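Local coordinates for CRISPR-associated endoribonuclease Cas6 1 (Methanocaldococcus jannaschii DSM 2661, PDB 5YI6), which probably cleaves CRISPR repeat transcripts as a metal-independent endoribonuclease, processing them into the crRNAs used in antiviral defence, at residues I121-Y135 with C204-I218. Numbering follows the deposited sequence.
Sequences IPKKFNILKTISPIY and CSEMVFKVWGDYDLI. With PO4 (phosphate ion), chain L.
Leu128 and Phe209 form an antiparallel hydrogen-bonded pair between strand 127-130 and the long strand 201-213. Leu128 N reaches Phe209 O at 2.8 Å, almost straight (177°), and Phe209 N returns a bond to Leu128 O. On the buried face, Leu128 CB lies over one face of the Phe209 ring, 4.1 Å from its centroid, a CH-pi contact. Leu128 CD1 continues to Val211 CG2. Phe125 CD2 packs on Ile218 CG2 (3.4 Å), bringing helix 215-224 into this core. The Phe125 and Tyr215 rings are near parallel (24°) but slid apart. The Tyr215 ring extends to the 121-126 loop because its CG lies opposite the backbone N (chi1 174°). There its OH donates to Pro122 O at 2.6 Å, in the carbonyl plane. The opposite face is more open to solvent: Ile127 CG2 touches Val208 CG1, the Lys129 chain leads away, and Lys210 turns off to a salt bridge with Glu185. The bridges stop at Lys129 and Val208, though Thr130 N still donates to Met207 O. Thr130 OG1 accepts from Met207 N at 2.9 Å, a second hold on Met207. After a loop, Ile134 and Ser205 pair again through two backbone bonds. A phosphate, probably from the crystallisation liquor, accepts from Phe125 N. With 237-240 beyond 127-130 and 182-195 beyond 201-213, this makes the four-stranded antiparallel sheet of the C-terminal RAMP-like domain, with the ferredoxin-like fold usual in Cas6.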
loop_
_atom_site.group_PDB
_atom_site.type_symbol
_atom_site.label_atom_id
_atom_site.label_comp_id
_atom_site.label_asym_id
_atom_site.label_seq_id
_atom_site.Cartn_x
_atom_site.Cartn_y
_atom_site.Cartn_z
ATOM N N ILE A 121 -11.254 -6.705 -9.313
ATOM C CA ILE A 121 -11.793 -5.595 -8.519
ATOM C C ILE A 121 -13.209 -5.935 -8.066
ATOM O O ILE A 121 -13.977 -6.542 -8.838
ATOM C CB ILE A 121 -11.773 -4.306 -9.346
ATOM C CG1 ILE A 121 -12.172 -3.110 -8.495
ATOM C CG2 ILE A 121 -12.724 -4.379 -10.534
ATOM C CD1 ILE A 121 -11.039 -2.211 -8.223
ATOM N N PRO A 122 -13.586 -5.613 -6.830
ATOM C CA PRO A 122 -14.982 -5.798 -6.417
ATOM C C PRO A 122 -15.928 -4.983 -7.297
ATOM O O PRO A 122 -15.603 -3.889 -7.749
ATOM C CB PRO A 122 -14.989 -5.307 -4.970
ATOM C CG PRO A 122 -13.554 -5.478 -4.504
ATOM C CD PRO A 122 -12.726 -5.173 -5.714
ATOM N N LYS A 123 -17.095 -5.553 -7.571
ATOM C CA LYS A 123 -18.091 -4.874 -8.386
ATOM C C LYS A 123 -18.866 -3.833 -7.602
ATOM O O LYS A 123 -19.562 -3.021 -8.210
ATOM C CB LYS A 123 -19.069 -5.894 -8.977
ATOM C CG LYS A 123 -18.482 -6.758 -10.091
ATOM C CD LYS A 123 -19.545 -7.676 -10.698
ATOM C CE LYS A 123 -19.884 -8.878 -9.806
ATOM N NZ LYS A 123 -18.776 -9.872 -9.656
ATOM N N LYS A 124 -18.768 -3.847 -6.276
ATOM C CA LYS A 124 -19.414 -2.855 -5.417
ATOM C C LYS A 124 -18.579 -2.661 -4.155
ATOM O O LYS A 124 -17.872 -3.574 -3.719
ATOM C CB LYS A 124 -20.840 -3.294 -5.050
ATOM C CG LYS A 124 -20.868 -4.576 -4.237
ATOM C CD LYS A 124 -22.255 -5.224 -4.187
ATOM C CE LYS A 124 -22.199 -6.555 -3.415
ATOM N NZ LYS A 124 -23.526 -7.211 -3.223
ATOM N N PHE A 125 -18.611 -1.450 -3.611
ATOM C CA PHE A 125 -17.877 -1.139 -2.396
ATOM C C PHE A 125 -18.842 -0.733 -1.306
ATOM O O PHE A 125 -19.828 -0.039 -1.566
ATOM C CB PHE A 125 -16.883 -0.013 -2.590
ATOM C CG PHE A 125 -15.855 -0.318 -3.603
ATOM C CD1 PHE A 125 -14.860 -1.260 -3.340
ATOM C CD2 PHE A 125 -15.879 0.330 -4.831
ATOM C CE1 PHE A 125 -13.902 -1.536 -4.282
ATOM C CE2 PHE A 125 -14.929 0.050 -5.779
ATOM C CZ PHE A 125 -13.935 -0.868 -5.501
ATOM N N ASN A 126 -18.532 -1.150 -0.091
ATOM C CA ASN A 126 -19.322 -0.799 1.075
ATOM C C ASN A 126 -18.380 -0.522 2.238
ATOM O O ASN A 126 -18.199 0.630 2.620
ATOM C CB ASN A 126 -20.330 -1.912 1.379
ATOM C CG ASN A 126 -21.090 -1.674 2.661
ATOM O OD1 ASN A 126 -21.337 -0.535 3.054
ATOM N ND2 ASN A 126 -21.458 -2.761 3.336
ATOM N N ILE A 127 -17.762 -1.550 2.814
ATOM C CA ILE A 127 -16.815 -1.352 3.910
ATOM C C ILE A 127 -15.399 -1.653 3.426
ATOM O O ILE A 127 -15.148 -2.687 2.797
ATOM C CB ILE A 127 -17.164 -2.220 5.127
ATOM C CG1 ILE A 127 -18.573 -1.879 5.583
ATOM C CG2 ILE A 127 -16.154 -1.945 6.239
ATOM C CD1 ILE A 127 -19.061 -2.714 6.749
ATOM N N LEU A 128 -14.475 -0.756 3.731
ATOM C CA LEU A 128 -13.076 -0.922 3.379
ATOM C C LEU A 128 -12.249 -0.918 4.657
ATOM O O LEU A 128 -12.568 -0.209 5.617
ATOM C CB LEU A 128 -12.608 0.216 2.454
ATOM C CG LEU A 128 -13.358 0.321 1.116
ATOM C CD1 LEU A 128 -12.943 1.596 0.370
ATOM C CD2 LEU A 128 -13.124 -0.922 0.267
ATOM N N LYS A 129 -11.152 -1.669 4.660
ATOM C CA LYS A 129 -10.232 -1.565 5.782
ATOM C C LYS A 129 -8.816 -1.511 5.240
ATOM O O LYS A 129 -8.518 -2.079 4.196
ATOM C CB LYS A 129 -10.390 -2.725 6.761
ATOM C CG LYS A 129 -9.778 -3.973 6.272
ATOM C CD LYS A 129 -9.816 -5.082 7.364
ATOM C CE LYS A 129 -9.092 -6.336 6.870
ATOM N NZ LYS A 129 -9.144 -7.496 7.831
ATOM N N THR A 130 -7.950 -0.806 5.952
ATOM C CA THR A 130 -6.560 -0.677 5.507
ATOM C C THR A 130 -5.825 -2.004 5.710
ATOM O O THR A 130 -5.980 -2.668 6.753
ATOM C CB THR A 130 -5.862 0.449 6.285
ATOM O OG1 THR A 130 -5.978 0.216 7.706
ATOM C CG2 THR A 130 -6.480 1.855 5.929
ATOM N N ILE A 131 -5.065 -2.409 4.692
ATOM C CA ILE A 131 -4.030 -3.429 4.835
ATOM C C ILE A 131 -2.628 -2.835 4.746
ATOM O O ILE A 131 -1.646 -3.540 5.033
ATOM C CB ILE A 131 -4.225 -4.588 3.829
ATOM C CG1 ILE A 131 -4.299 -4.064 2.356
ATOM C CG2 ILE A 131 -5.532 -5.313 4.163
ATOM C CD1 ILE A 131 -4.383 -5.264 1.296
ATOM N N SER A 132 -2.501 -1.539 4.427
ATOM C CA SER A 132 -1.372 -0.760 4.890
ATOM C C SER A 132 -1.955 0.590 5.329
ATOM O O SER A 132 -2.959 1.061 4.745
ATOM C CB SER A 132 -0.268 -0.585 3.840
ATOM O OG SER A 132 -0.770 -0.129 2.592
ATOM N N PRO A 133 -1.436 1.181 6.394
ATOM C CA PRO A 133 -2.121 2.350 6.975
ATOM C C PRO A 133 -2.002 3.579 6.069
ATOM O O PRO A 133 -1.096 3.691 5.239
ATOM C CB PRO A 133 -1.407 2.566 8.318
ATOM C CG PRO A 133 -0.017 2.000 8.131
ATOM C CD PRO A 133 -0.256 0.764 7.191
ATOM N N ILE A 134 -2.932 4.532 6.283
ATOM C CA ILE A 134 -3.068 5.733 5.451
ATOM C C ILE A 134 -2.222 6.842 6.040
ATOM O O ILE A 134 -2.280 7.115 7.246
ATOM C CB ILE A 134 -4.543 6.149 5.324
ATOM C CG1 ILE A 134 -5.263 5.139 4.421
ATOM C CG2 ILE A 134 -4.713 7.628 4.788
ATOM C CD1 ILE A 134 -6.784 5.180 4.542
ATOM N N TYR A 135 -1.431 7.463 5.180
ATOM C CA TYR A 135 -0.587 8.587 5.528
ATOM C C TYR A 135 -1.172 9.831 4.886
ATOM O O TYR A 135 -1.499 9.825 3.696
ATOM C CB TYR A 135 0.836 8.334 5.033
ATOM C CG TYR A 135 1.804 9.468 5.260
ATOM C CD1 TYR A 135 2.125 9.890 6.538
ATOM C CD2 TYR A 135 2.446 10.078 4.193
ATOM C CE1 TYR A 135 3.066 10.944 6.750
ATOM C CE2 TYR A 135 3.366 11.114 4.398
ATOM C CZ TYR A 135 3.675 11.525 5.679
ATOM O OH TYR A 135 4.587 12.530 5.891
ATOM N N CYS A 204 0.289 7.282 11.095
ATOM C CA CYS A 204 -0.574 6.852 10.006
ATOM C C CYS A 204 -1.833 6.248 10.616
ATOM O O CYS A 204 -1.888 5.977 11.819
ATOM C CB CYS A 204 0.153 5.811 9.119
ATOM S SG CYS A 204 1.525 6.551 8.241
ATOM N N SER A 205 -2.860 6.040 9.805
ATOM C CA SER A 205 -4.133 5.549 10.326
ATOM C C SER A 205 -4.392 4.127 9.852
ATOM O O SER A 205 -4.504 3.898 8.652
ATOM C CB SER A 205 -5.310 6.431 9.901
ATOM O OG SER A 205 -5.132 7.780 10.325
ATOM N N GLU A 206 -4.492 3.183 10.789
ATOM C CA GLU A 206 -5.138 1.901 10.505
ATOM C C GLU A 206 -6.636 2.112 10.667
ATOM O O GLU A 206 -7.083 2.575 11.722
ATOM C CB GLU A 206 -4.614 0.837 11.475
ATOM C CG GLU A 206 -5.279 -0.506 11.390
ATOM C CD GLU A 206 -4.628 -1.497 12.359
ATOM O OE1 GLU A 206 -5.234 -1.790 13.415
ATOM O OE2 GLU A 206 -3.481 -1.924 12.088
ATOM N N MET A 207 -7.425 1.844 9.633
ATOM C CA MET A 207 -8.823 2.233 9.801
ATOM C C MET A 207 -9.766 1.378 8.977
ATOM O O MET A 207 -9.384 0.712 8.003
ATOM C CB MET A 207 -9.038 3.721 9.483
ATOM C CG MET A 207 -8.611 4.125 8.122
ATOM S SD MET A 207 -8.583 5.952 7.979
ATOM C CE MET A 207 -10.290 6.291 7.926
ATOM N N VAL A 208 -11.017 1.388 9.435
ATOM C CA VAL A 208 -12.146 0.740 8.792
ATOM C C VAL A 208 -13.175 1.827 8.518
ATOM O O VAL A 208 -13.503 2.616 9.427
ATOM C CB VAL A 208 -12.760 -0.357 9.681
ATOM C CG1 VAL A 208 -13.882 -1.043 8.932
ATOM C CG2 VAL A 208 -11.694 -1.358 10.104
ATOM N N PHE A 209 -13.698 1.851 7.285
ATOM C CA PHE A 209 -14.600 2.940 6.908
ATOM C C PHE A 209 -15.583 2.481 5.847
ATOM O O PHE A 209 -15.285 1.609 5.037
ATOM C CB PHE A 209 -13.840 4.214 6.436
ATOM C CG PHE A 209 -12.879 4.024 5.259
ATOM C CD1 PHE A 209 -13.181 4.563 4.011
ATOM C CD2 PHE A 209 -11.641 3.407 5.433
ATOM C CE1 PHE A 209 -12.278 4.441 2.929
ATOM C CE2 PHE A 209 -10.746 3.263 4.362
ATOM C CZ PHE A 209 -11.062 3.794 3.105
ATOM N N LYS A 210 -16.780 3.059 5.889
ATOM C CA LYS A 210 -17.797 2.858 4.870
ATOM C C LYS A 210 -17.626 3.924 3.801
ATOM O O LYS A 210 -17.281 5.056 4.123
ATOM C CB LYS A 210 -19.188 2.996 5.484
ATOM C CG LYS A 210 -19.637 1.805 6.284
ATOM C CD LYS A 210 -21.105 1.924 6.646
ATOM C CE LYS A 210 -21.296 2.847 7.845
ATOM N NZ LYS A 210 -21.446 4.296 7.500
ATOM N N VAL A 211 -17.896 3.573 2.547
ATOM C CA VAL A 211 -17.797 4.534 1.449
ATOM C C VAL A 211 -19.067 4.528 0.625
ATOM O O VAL A 211 -19.764 3.514 0.512
ATOM C CB VAL A 211 -16.607 4.281 0.493
ATOM C CG1 VAL A 211 -15.313 4.603 1.148
ATOM C CG2 VAL A 211 -16.636 2.799 -0.047
ATOM N N TRP A 212 -19.344 5.670 0.003
ATOM C CA TRP A 212 -20.421 5.745 -0.963
ATOM C C TRP A 212 -20.082 6.886 -1.930
ATOM O O TRP A 212 -19.185 7.700 -1.676
ATOM C CB TRP A 212 -21.786 5.923 -0.255
ATOM C CG TRP A 212 -21.938 7.182 0.584
ATOM C CD1 TRP A 212 -22.495 8.368 0.176
ATOM C CD2 TRP A 212 -21.569 7.369 1.947
ATOM N NE1 TRP A 212 -22.491 9.266 1.189
ATOM C CE2 TRP A 212 -21.928 8.687 2.294
ATOM C CE3 TRP A 212 -20.962 6.551 2.917
ATOM C CZ2 TRP A 212 -21.717 9.205 3.554
ATOM C CZ3 TRP A 212 -20.746 7.069 4.169
ATOM C CH2 TRP A 212 -21.117 8.392 4.479
ATOM N N GLY A 213 -20.791 6.928 -3.056
ATOM C CA GLY A 213 -20.520 7.908 -4.092
ATOM C C GLY A 213 -20.204 7.236 -5.411
ATOM O O GLY A 213 -20.715 6.157 -5.718
ATOM N N ASP A 214 -19.328 7.883 -6.187
ATOM C CA ASP A 214 -19.062 7.432 -7.546
ATOM C C ASP A 214 -18.122 6.229 -7.524
ATOM O O ASP A 214 -16.997 6.319 -7.027
ATOM C CB ASP A 214 -18.471 8.569 -8.381
ATOM C CG ASP A 214 -19.463 9.692 -8.610
ATOM O OD1 ASP A 214 -20.627 9.376 -8.924
ATOM O OD2 ASP A 214 -19.108 10.874 -8.417
ATOM N N TYR A 215 -18.603 5.110 -8.073
ATOM C CA TYR A 215 -17.845 3.869 -8.084
ATOM C C TYR A 215 -16.473 4.041 -8.731
ATOM O O TYR A 215 -15.474 3.552 -8.196
ATOM C CB TYR A 215 -18.650 2.796 -8.812
ATOM C CG TYR A 215 -17.903 1.501 -9.015
ATOM C CD1 TYR A 215 -17.809 0.552 -7.993
ATOM C CD2 TYR A 215 -17.317 1.206 -10.233
ATOM C CE1 TYR A 215 -17.145 -0.657 -8.210
ATOM C CE2 TYR A 215 -16.627 0.017 -10.436
ATOM C CZ TYR A 215 -16.552 -0.903 -9.420
ATOM O OH TYR A 215 -15.878 -2.093 -9.640
ATOM N N ASP A 216 -16.386 4.743 -9.871
ATOM C CA ASP A 216 -15.097 4.821 -10.568
ATOM C C ASP A 216 -14.037 5.552 -9.738
ATOM O O ASP A 216 -12.846 5.200 -9.792
ATOM C CB ASP A 216 -15.282 5.495 -11.935
ATOM C CG ASP A 216 -15.925 4.580 -12.945
ATOM O OD1 ASP A 216 -16.043 3.370 -12.672
ATOM O OD2 ASP A 216 -16.362 5.083 -13.996
ATOM N N LEU A 217 -14.442 6.544 -8.943
ATOM C CA LEU A 217 -13.474 7.230 -8.094
ATOM C C LEU A 217 -13.062 6.352 -6.910
ATOM O O LEU A 217 -11.886 6.320 -6.526
ATOM C CB LEU A 217 -14.047 8.559 -7.613
ATOM C CG LEU A 217 -13.154 9.428 -6.717
ATOM C CD1 LEU A 217 -11.788 9.684 -7.360
ATOM C CD2 LEU A 217 -13.849 10.758 -6.406
ATOM N N ILE A 218 -14.029 5.695 -6.269
ATOM C CA ILE A 218 -13.676 4.780 -5.174
ATOM C C ILE A 218 -12.753 3.676 -5.677
ATOM O O ILE A 218 -11.780 3.306 -5.004
ATOM C CB ILE A 218 -14.961 4.212 -4.531
ATOM C CG1 ILE A 218 -15.767 5.363 -3.897
ATOM C CG2 ILE A 218 -14.608 3.139 -3.481
ATOM C CD1 ILE A 218 -17.199 4.939 -3.469
HETATM P P PO4 L . -20.629 2.145 -4.349
HETATM O O1 PO4 L . -20.225 3.174 -5.383
HETATM O O2 PO4 L . -19.981 2.491 -3.025
HETATM O O3 PO4 L . -22.137 2.165 -4.187
HETATM O O4 PO4 L . -20.185 0.762 -4.803
HETATM O O HOH W 1 -3.953 9.139 8.325
#